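Local coordinates for putative DNA ligase-like protein Rv0938/MT0965 (Mycobacterium tuberculosis, PDB 2IRU) that probably fills in and reseals DNA double-strand breaks together with Ku in non-homologous end joining, this piece being its primase-like polymerase domain, at residues Q10-Y22 with S98-L111. Residues are numbered along the deposited sequence; the frame is centred on the assembly and turned at random.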
ATOM      1  N   GLN A  10      -7.366 -24.327  -3.603  1.00 12.95           N
ATOM      2  CA  GLN A  10      -7.780 -23.066  -2.970  1.00 10.40           C
ATOM      3  C   GLN A  10      -9.215 -22.760  -3.352  1.00 10.47           C
ATOM      4  O   GLN A  10      -9.524 -22.636  -4.533  1.00 11.36           O
ATOM      5  CB  GLN A  10      -6.900 -21.948  -3.478  1.00 10.51           C
ATOM      6  CG  GLN A  10      -5.390 -22.250  -3.250  1.00  8.49           C
ATOM      7  CD  GLN A  10      -4.477 -21.031  -3.479  1.00 10.90           C
ATOM      8  OE1 GLN A  10      -4.908 -19.998  -3.971  1.00 10.14           O
ATOM      9  NE2 GLN A  10      -3.195 -21.177  -3.112  1.00 11.69           N
ATOM     10  N   ARG A  11     -10.069 -22.606  -2.350  1.00  9.76           N
ATOM     11  CA  ARG A  11     -11.490 -22.313  -2.574  1.00  9.88           C
ATOM     12  C   ARG A  11     -11.978 -21.307  -1.517  1.00  9.15           C
ATOM     13  O   ARG A  11     -11.664 -21.433  -0.340  1.00  8.92           O
ATOM     14  CB  ARG A  11     -12.338 -23.582  -2.452  1.00  9.55           C
ATOM     15  CG  ARG A  11     -11.976 -24.770  -3.361  1.00 12.52           C
ATOM     16  CD  ARG A  11     -12.913 -25.949  -3.089  1.00 14.97           C
ATOM     17  NE  ARG A  11     -13.952 -26.044  -4.137  1.00 19.44           N
ATOM     18  CZ  ARG A  11     -15.249 -25.878  -3.917  1.00 20.45           C
ATOM     19  NH1 ARG A  11     -15.681 -25.635  -2.692  1.00 26.09           N
ATOM     20  NH2 ARG A  11     -16.119 -25.950  -4.912  1.00 20.90           N
ATOM     21  N   VAL A  12     -12.753 -20.318  -1.952  1.00  6.52           N
ATOM     22  CA  VAL A  12     -13.375 -19.380  -1.012  1.00  6.52           C
ATOM     23  C   VAL A  12     -14.838 -19.276  -1.358  1.00  6.49           C
ATOM     24  O   VAL A  12     -15.196 -19.153  -2.533  1.00  6.26           O
ATOM     25  CB  VAL A  12     -12.723 -17.986  -1.112  1.00  6.86           C
ATOM     26  CG1 VAL A  12     -13.503 -16.890  -0.307  1.00  8.31           C
ATOM     27  CG2 VAL A  12     -11.304 -18.085  -0.617  1.00  9.70           C
ATOM     28  N   THR A  13     -15.656 -19.341  -0.317  1.00  5.06           N
ATOM     29  CA  THR A  13     -17.109 -19.204  -0.466  1.00  5.84           C
ATOM     30  C   THR A  13     -17.519 -17.789   0.036  1.00  6.45           C
ATOM     31  O   THR A  13     -17.329 -17.428   1.208  1.00  7.71           O
ATOM     32  CB  THR A  13     -17.898 -20.291   0.321  1.00  4.90           C
ATOM     33  OG1 THR A  13     -17.511 -21.620  -0.113  1.00  6.80           O
ATOM     34  CG2 THR A  13     -19.409 -20.082   0.088  1.00  7.91           C
ATOM     35  N   LEU A  14     -18.056 -16.979  -0.863  1.00  5.29           N
ATOM     36  CA  LEU A  14     -18.540 -15.669  -0.461  1.00  5.45           C
ATOM     37  C   LEU A  14     -19.878 -15.869   0.286  1.00  6.37           C
ATOM     38  O   LEU A  14     -20.806 -16.516  -0.207  1.00  7.61           O
ATOM     39  CB  LEU A  14     -18.785 -14.757  -1.686  1.00  5.55           C
ATOM     40  CG  LEU A  14     -19.273 -13.348  -1.405  1.00  5.98           C
ATOM     41  CD1 LEU A  14     -18.231 -12.542  -0.597  1.00 10.12           C
ATOM     42  CD2 LEU A  14     -19.660 -12.617  -2.733  1.00  6.46           C
ATOM     43  N   THR A  15     -19.936 -15.322   1.492  1.00  6.68           N
ATOM     44  CA  THR A  15     -21.175 -15.270   2.246  1.00  6.32           C
ATOM     45  C   THR A  15     -21.701 -13.846   2.372  1.00  5.66           C
ATOM     46  O   THR A  15     -20.931 -12.899   2.233  1.00  6.36           O
ATOM     47  CB  THR A  15     -21.031 -15.845   3.692  1.00  6.89           C
ATOM     48  OG1 THR A  15     -20.165 -14.986   4.441  1.00 10.16           O
ATOM     49  CG2 THR A  15     -20.494 -17.303   3.638  1.00  7.91           C
ATOM     50  N   ASN A  16     -23.024 -13.743   2.585  1.00  5.95           N
ATOM     51  CA  ASN A  16     -23.675 -12.451   2.720  1.00  6.52           C
ATOM     52  C   ASN A  16     -23.309 -11.507   1.552  1.00  6.55           C
ATOM     53  O   ASN A  16     -22.953 -10.319   1.760  1.00  6.75           O
ATOM     54  CB  ASN A  16     -23.285 -11.793   4.036  1.00  7.40           C
ATOM     55  CG  ASN A  16     -23.628 -12.667   5.244  1.00 10.49           C
ATOM     56  OD1 ASN A  16     -22.728 -13.113   5.955  1.00 19.28           O
ATOM     57  ND2 ASN A  16     -24.887 -13.025   5.385  1.00 10.66           N
ATOM     58  N   ALA A  17     -23.405 -12.027   0.327  1.00  6.82           N
ATOM     59  CA  ALA A  17     -23.126 -11.217  -0.904  1.00  7.24           C
ATOM     60  C   ALA A  17     -23.812  -9.849  -0.965  1.00  6.72           C
ATOM     61  O   ALA A  17     -23.253  -8.868  -1.531  1.00  7.12           O
ATOM     62  CB  ALA A  17     -23.463 -12.021  -2.176  1.00  7.68           C
ATOM     63  N   ASP A  18     -25.036  -9.799  -0.417  1.00  6.21           N
ATOM     64  CA  ASP A  18     -25.823  -8.590  -0.466  1.00  7.15           C
ATOM     65  C   ASP A  18     -25.437  -7.647   0.631  1.00  6.69           C
ATOM     66  O   ASP A  18     -25.982  -6.537   0.667  1.00  7.44           O
ATOM     67  CB  ASP A  18     -27.339  -8.892  -0.388  1.00  7.14           C
ATOM     68  CG  ASP A  18     -27.742  -9.620   0.899  1.00  9.82           C
ATOM     69  OD1 ASP A  18     -26.875 -10.315   1.507  1.00 11.43           O
ATOM     70  OD2 ASP A  18     -28.957  -9.554   1.281  1.00 13.28           O
ATOM     71  N   LYS A  19     -24.546  -8.042   1.533  1.00  6.58           N
ATOM     72  CA  LYS A  19     -24.230  -7.135   2.665  1.00  7.33           C
ATOM     73  C   LYS A  19     -23.600  -5.804   2.178  1.00  6.86           C
ATOM     74  O   LYS A  19     -22.633  -5.808   1.457  1.00  7.39           O
ATOM     75  CB  LYS A  19     -23.345  -7.823   3.716  1.00  7.23           C
ATOM     76  CG  LYS A  19     -23.270  -7.015   5.035  1.00  9.40           C
ATOM     77  CD  LYS A  19     -22.201  -7.512   6.086  1.00 11.03           C
ATOM     78  CE  LYS A  19     -22.626  -8.734   6.816  1.00 20.07           C
ATOM     79  NZ  LYS A  19     -23.775  -8.473   7.718  1.00 21.96           N
ATOM     80  N   VAL A  20     -24.216  -4.670   2.570  1.00  8.38           N
ATOM     81  CA  VAL A  20     -23.599  -3.384   2.233  1.00  7.15           C
ATOM     82  C   VAL A  20     -22.455  -3.074   3.186  1.00  7.57           C
ATOM     83  O   VAL A  20     -22.649  -3.036   4.432  1.00  9.06           O
ATOM     84  CB  VAL A  20     -24.636  -2.224   2.227  1.00  7.94           C
ATOM     85  CG1 VAL A  20     -23.928  -0.911   2.090  1.00  7.89           C
ATOM     86  CG2 VAL A  20     -25.647  -2.410   1.062  1.00  7.54           C
ATOM     87  N   LEU A  21     -21.278  -2.848   2.602  1.00  6.57           N
ATOM     88  CA  LEU A  21     -20.108  -2.468   3.413  1.00  6.71           C
ATOM     89  C   LEU A  21     -19.789  -0.958   3.385  1.00  6.63           C
ATOM     90  O   LEU A  21     -19.070  -0.465   4.258  1.00  6.76           O
ATOM     91  CB  LEU A  21     -18.896  -3.285   3.009  1.00  6.99           C
ATOM     92  CG  LEU A  21     -19.002  -4.819   3.143  1.00  9.54           C
ATOM     93  CD1 LEU A  21     -17.687  -5.445   2.716  1.00 16.96           C
ATOM     94  CD2 LEU A  21     -19.270  -5.228   4.549  1.00 12.40           C
ATOM     95  N   TYR A  22     -20.334  -0.249   2.393  1.00  5.55           N
ATOM     96  CA  TYR A  22     -20.216   1.218   2.312  1.00  6.99           C
ATOM     97  C   TYR A  22     -21.631   1.846   2.211  1.00  7.51           C
ATOM     98  O   TYR A  22     -22.161   1.994   1.106  1.00  6.77           O
ATOM     99  CB  TYR A  22     -19.429   1.586   1.044  1.00  6.26           C
ATOM    100  CG  TYR A  22     -17.970   1.188   1.069  1.00  7.39           C
ATOM    101  CD1 TYR A  22     -16.991   2.113   1.440  1.00  6.77           C
ATOM    102  CD2 TYR A  22     -17.576  -0.124   0.696  1.00  7.92           C
ATOM    103  CE1 TYR A  22     -15.614   1.770   1.438  1.00  8.67           C
ATOM    104  CE2 TYR A  22     -16.214  -0.485   0.663  1.00  5.81           C
ATOM    105  CZ  TYR A  22     -15.256   0.457   1.069  1.00  7.42           C
ATOM    106  OH  TYR A  22     -13.936   0.080   1.041  1.00  8.37           O
ATOM    107  N   SER A  98      -2.090 -15.321  -4.652  1.00  8.07           N
ATOM    108  CA  SER A  98      -2.994 -15.909  -5.651  1.00  8.43           C
ATOM    109  C   SER A  98      -4.304 -15.133  -5.649  1.00  8.24           C
ATOM    110  O   SER A  98      -4.672 -14.461  -4.667  1.00  6.99           O
ATOM    111  CB  SER A  98      -3.295 -17.366  -5.321  1.00  7.77           C
ATOM    112  OG  SER A  98      -4.115 -17.469  -4.143  1.00  6.76           O
ATOM    113  N   ALA A  99      -5.014 -15.241  -6.774  1.00  8.70           N
ATOM    114  CA  ALA A  99      -6.337 -14.617  -6.882  1.00  8.20           C
ATOM    115  C   ALA A  99      -7.288 -15.113  -5.774  1.00  7.90           C
ATOM    116  O   ALA A  99      -8.036 -14.321  -5.160  1.00  7.75           O
ATOM    117  CB  ALA A  99      -6.919 -14.881  -8.282  1.00  9.94           C
ATOM    118  N   THR A 100      -7.213 -16.409  -5.474  1.00  7.50           N
ATOM    119  CA  THR A 100      -8.094 -16.953  -4.449  1.00  7.49           C
ATOM    120  C   THR A 100      -7.776 -16.373  -3.060  1.00  7.22           C
ATOM    121  O   THR A 100      -8.686 -16.184  -2.241  1.00  7.36           O
ATOM    122  CB  THR A 100      -8.107 -18.484  -4.449  1.00  8.25           C
ATOM    123  OG1 THR A 100      -8.401 -18.944  -5.777  1.00  9.98           O
ATOM    124  CG2 THR A 100      -9.205 -18.975  -3.558  1.00  9.49           C
ATOM    125  N   GLY A 101      -6.507 -16.017  -2.825  1.00  7.38           N
ATOM    126  CA  GLY A 101      -6.130 -15.338  -1.606  1.00  7.47           C
ATOM    127  C   GLY A 101      -6.846 -13.997  -1.492  1.00  7.20           C
ATOM    128  O   GLY A 101      -7.313 -13.598  -0.430  1.00  7.25           O
ATOM    129  N   LEU A 102      -6.906 -13.266  -2.612  1.00  5.80           N
ATOM    130  CA  LEU A 102      -7.630 -11.988  -2.603  1.00  6.53           C
ATOM    131  C   LEU A 102      -9.147 -12.204  -2.456  1.00  7.47           C
ATOM    132  O   LEU A 102      -9.826 -11.371  -1.864  1.00  7.21           O
ATOM    133  CB  LEU A 102      -7.315 -11.167  -3.848  1.00  6.81           C
ATOM    134  CG  LEU A 102      -5.936 -10.521  -3.819  1.00  8.76           C
ATOM    135  CD1 LEU A 102      -5.510 -10.025  -5.180  1.00 10.54           C
ATOM    136  CD2 LEU A 102      -5.846  -9.395  -2.784  1.00  6.40           C
ATOM    137  N   ALA A 103      -9.659 -13.300  -3.010  1.00  7.33           N
ATOM    138  CA  ALA A 103     -11.055 -13.685  -2.722  1.00  6.87           C
ATOM    139  C   ALA A 103     -11.287 -13.862  -1.198  1.00  6.71           C
ATOM    140  O   ALA A 103     -12.332 -13.464  -0.656  1.00  6.11           O
ATOM    141  CB  ALA A 103     -11.447 -14.913  -3.503  1.00  6.88           C
ATOM    142  N   TRP A 104     -10.315 -14.480  -0.510  1.00  6.02           N
ATOM    143  CA  TRP A 104     -10.374 -14.637   0.965  1.00  6.54           C
ATOM    144  C   TRP A 104     -10.338 -13.249   1.632  1.00  7.02           C
ATOM    145  O   TRP A 104     -11.135 -12.953   2.520  1.00  6.02           O
ATOM    146  CB  TRP A 104      -9.183 -15.498   1.448  1.00  6.89           C
ATOM    147  CG  TRP A 104      -9.122 -15.608   2.921  1.00  6.73           C
ATOM    148  CD1 TRP A 104     -10.006 -16.278   3.745  1.00  8.94           C
ATOM    149  CD2 TRP A 104      -8.200 -14.932   3.782  1.00  9.34           C
ATOM    150  NE1 TRP A 104      -9.633 -16.109   5.061  1.00  8.54           N
ATOM    151  CE2 TRP A 104      -8.523 -15.301   5.112  1.00  9.08           C
ATOM    152  CE3 TRP A 104      -7.084 -14.098   3.553  1.00  9.40           C
ATOM    153  CZ2 TRP A 104      -7.787 -14.824   6.218  1.00  8.80           C
ATOM    154  CZ3 TRP A 104      -6.355 -13.628   4.621  1.00  9.35           C
ATOM    155  CH2 TRP A 104      -6.694 -14.007   5.956  1.00  9.94           C
ATOM    156  N   ILE A 105      -9.468 -12.361   1.153  1.00  6.74           N
ATOM    157  CA  ILE A 105      -9.422 -10.993   1.664  1.00  7.39           C
ATOM    158  C   ILE A 105     -10.835 -10.342   1.566  1.00  6.80           C
ATOM    159  O   ILE A 105     -11.333  -9.759   2.533  1.00  8.20           O
ATOM    160  CB  ILE A 105      -8.388 -10.199   0.877  1.00  7.62           C
ATOM    161  CG1 ILE A 105      -6.965 -10.593   1.350  1.00  8.88           C
ATOM    162  CG2 ILE A 105      -8.650  -8.682   0.980  1.00  7.64           C
ATOM    163  CD1 ILE A 105      -6.651 -10.203   2.800  1.00  9.37           C
ATOM    164  N   ALA A 106     -11.485 -10.496   0.423  1.00  6.39           N
ATOM    165  CA  ALA A 106     -12.814  -9.916   0.225  1.00  8.08           C
ATOM    166  C   ALA A 106     -13.837 -10.570   1.141  1.00  7.21           C
ATOM    167  O   ALA A 106     -14.615  -9.888   1.782  1.00  7.08           O
ATOM    168  CB  ALA A 106     -13.224 -10.105  -1.209  1.00  8.28           C
ATOM    169  N   GLN A 107     -13.816 -11.906   1.213  1.00  6.04           N
ATOM    170  CA  GLN A 107     -14.748 -12.621   2.055  1.00  6.56           C
ATOM    171  C   GLN A 107     -14.622 -12.220   3.562  1.00  6.49           C
ATOM    172  O   GLN A 107     -15.619 -12.187   4.297  1.00  7.91           O
ATOM    173  CB  GLN A 107     -14.593 -14.137   1.839  1.00  7.21           C
ATOM    174  CG  GLN A 107     -15.238 -15.005   2.939  1.00  6.40           C
ATOM    175  CD  GLN A 107     -16.728 -14.761   3.153  1.00  7.20           C
ATOM    176  OE1 GLN A 107     -17.418 -14.120   2.342  1.00  6.26           O
ATOM    177  NE2 GLN A 107     -17.243 -15.291   4.266  1.00  6.71           N
ATOM    178  N   GLN A 108     -13.390 -11.928   3.973  1.00  6.32           N
ATOM    179  CA  GLN A 108     -13.020 -11.509   5.337  1.00  6.08           C
ATOM    180  C   GLN A 108     -13.530 -10.074   5.662  1.00  6.01           C
ATOM    181  O   GLN A 108     -13.410  -9.616   6.827  1.00  6.92           O
ATOM    182  CB  GLN A 108     -11.465 -11.540   5.485  1.00  5.27           C
ATOM    183  CG  GLN A 108     -10.845 -12.948   5.636  1.00  7.45           C
ATOM    184  CD  GLN A 108     -11.017 -13.446   7.053  1.00  8.59           C
ATOM    185  OE1 GLN A 108     -11.922 -14.276   7.346  1.00 12.58           O
ATOM    186  NE2 GLN A 108     -10.254 -12.867   7.950  1.00  5.31           N
ATOM    187  N   ALA A 109     -14.044  -9.355   4.657  1.00  4.89           N
ATOM    188  CA  ALA A 109     -14.320  -7.896   4.800  1.00  5.42           C
ATOM    189  C   ALA A 109     -13.019  -7.147   5.172  1.00  4.92           C
ATOM    190  O   ALA A 109     -13.029  -6.097   5.840  1.00  7.05           O
ATOM    191  CB  ALA A 109     -15.447  -7.629   5.831  1.00  6.14           C
ATOM    192  N   ALA A 110     -11.889  -7.721   4.749  1.00  4.94           N
ATOM    193  CA  ALA A 110     -10.577  -7.036   4.913  1.00  5.13           C
ATOM    194  C   ALA A 110     -10.496  -6.018   3.763  1.00  6.91           C
ATOM    195  O   ALA A 110      -9.872  -6.284   2.695  1.00  7.14           O
ATOM    196  CB  ALA A 110      -9.400  -8.040   4.885  1.00  6.34           C
ATOM    197  N   LEU A 111     -11.173  -4.873   3.950  1.00  5.83           N
ATOM    198  CA  LEU A 111     -11.204  -3.854   2.879  1.00  5.92           C
ATOM    199  C   LEU A 111      -9.793  -3.437   2.550  1.00  6.52           C
ATOM    200  O   LEU A 111      -9.466  -3.189   1.379  1.00  7.29           O
ATOM    201  CB  LEU A 111     -12.043  -2.624   3.315  1.00  6.09           C
ATOM    202  CG  LEU A 111     -13.471  -2.982   3.738  1.00  8.33           C
ATOM    203  CD1 LEU A 111     -14.223  -1.681   4.111  1.00  6.31           C
ATOM    204  CD2 LEU A 111     -14.209  -3.818   2.623  1.00 10.47           C
TER
HETATM  205  O   HOH W   1      -9.020 -21.303  -6.688  1.00 31.04           O
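Gln107 meets Thr15 through both ends of its side-chain amide. Thr15 N donates to Gln107 OE1 at 2.9 Å, nearly straight at the hydrogen (170°) but from well above the carbonyl plane. Gln107 NE2 reaches Thr15 OG1 at 2.9 Å, almost within the amide plane. Two bonds to one residue should limit rotation of the amide, which the bend at chi2 (57°) turns toward Thr15; Lys29 NZ of helix 29-47 also donates to OE1. At the other end, Ser98 OG gives its proton to Gln10 OE1 (2.7 Å), in the carbonyl plane on a lone pair, while accepting from Gly101 N as the N-cap of helix 99-107. A water joins Gln10 O to Thr100 OG1.

The extended residues 10-15 thus run along one flank of this helix of the primase-polymerase domain, the CA atoms of Gln10, Val12 and Leu14 lying nearest those of Thr100, Trp104 and Gln107. Ala109, with positive phi and bonds back into the last turn, forms a Schellman motif. Residues 16-19, a type I turn, probably touch target DNA.

Apolar contacts lie between and beyond the polar ends. The methyls of Val12 diverge over the helix flank: CG1 packs on Gln107 CB (3.7 Å), CG2 on Thr100 CG2 (3.7 Å) and Trp104 CB. Past the turn, Leu21 CD1 touches Leu111 CD2 at 3.8 Å, and Leu111 CD1 approaches the Tyr22 ring obliquely; Tyr22 OH bonds to Arg247 O.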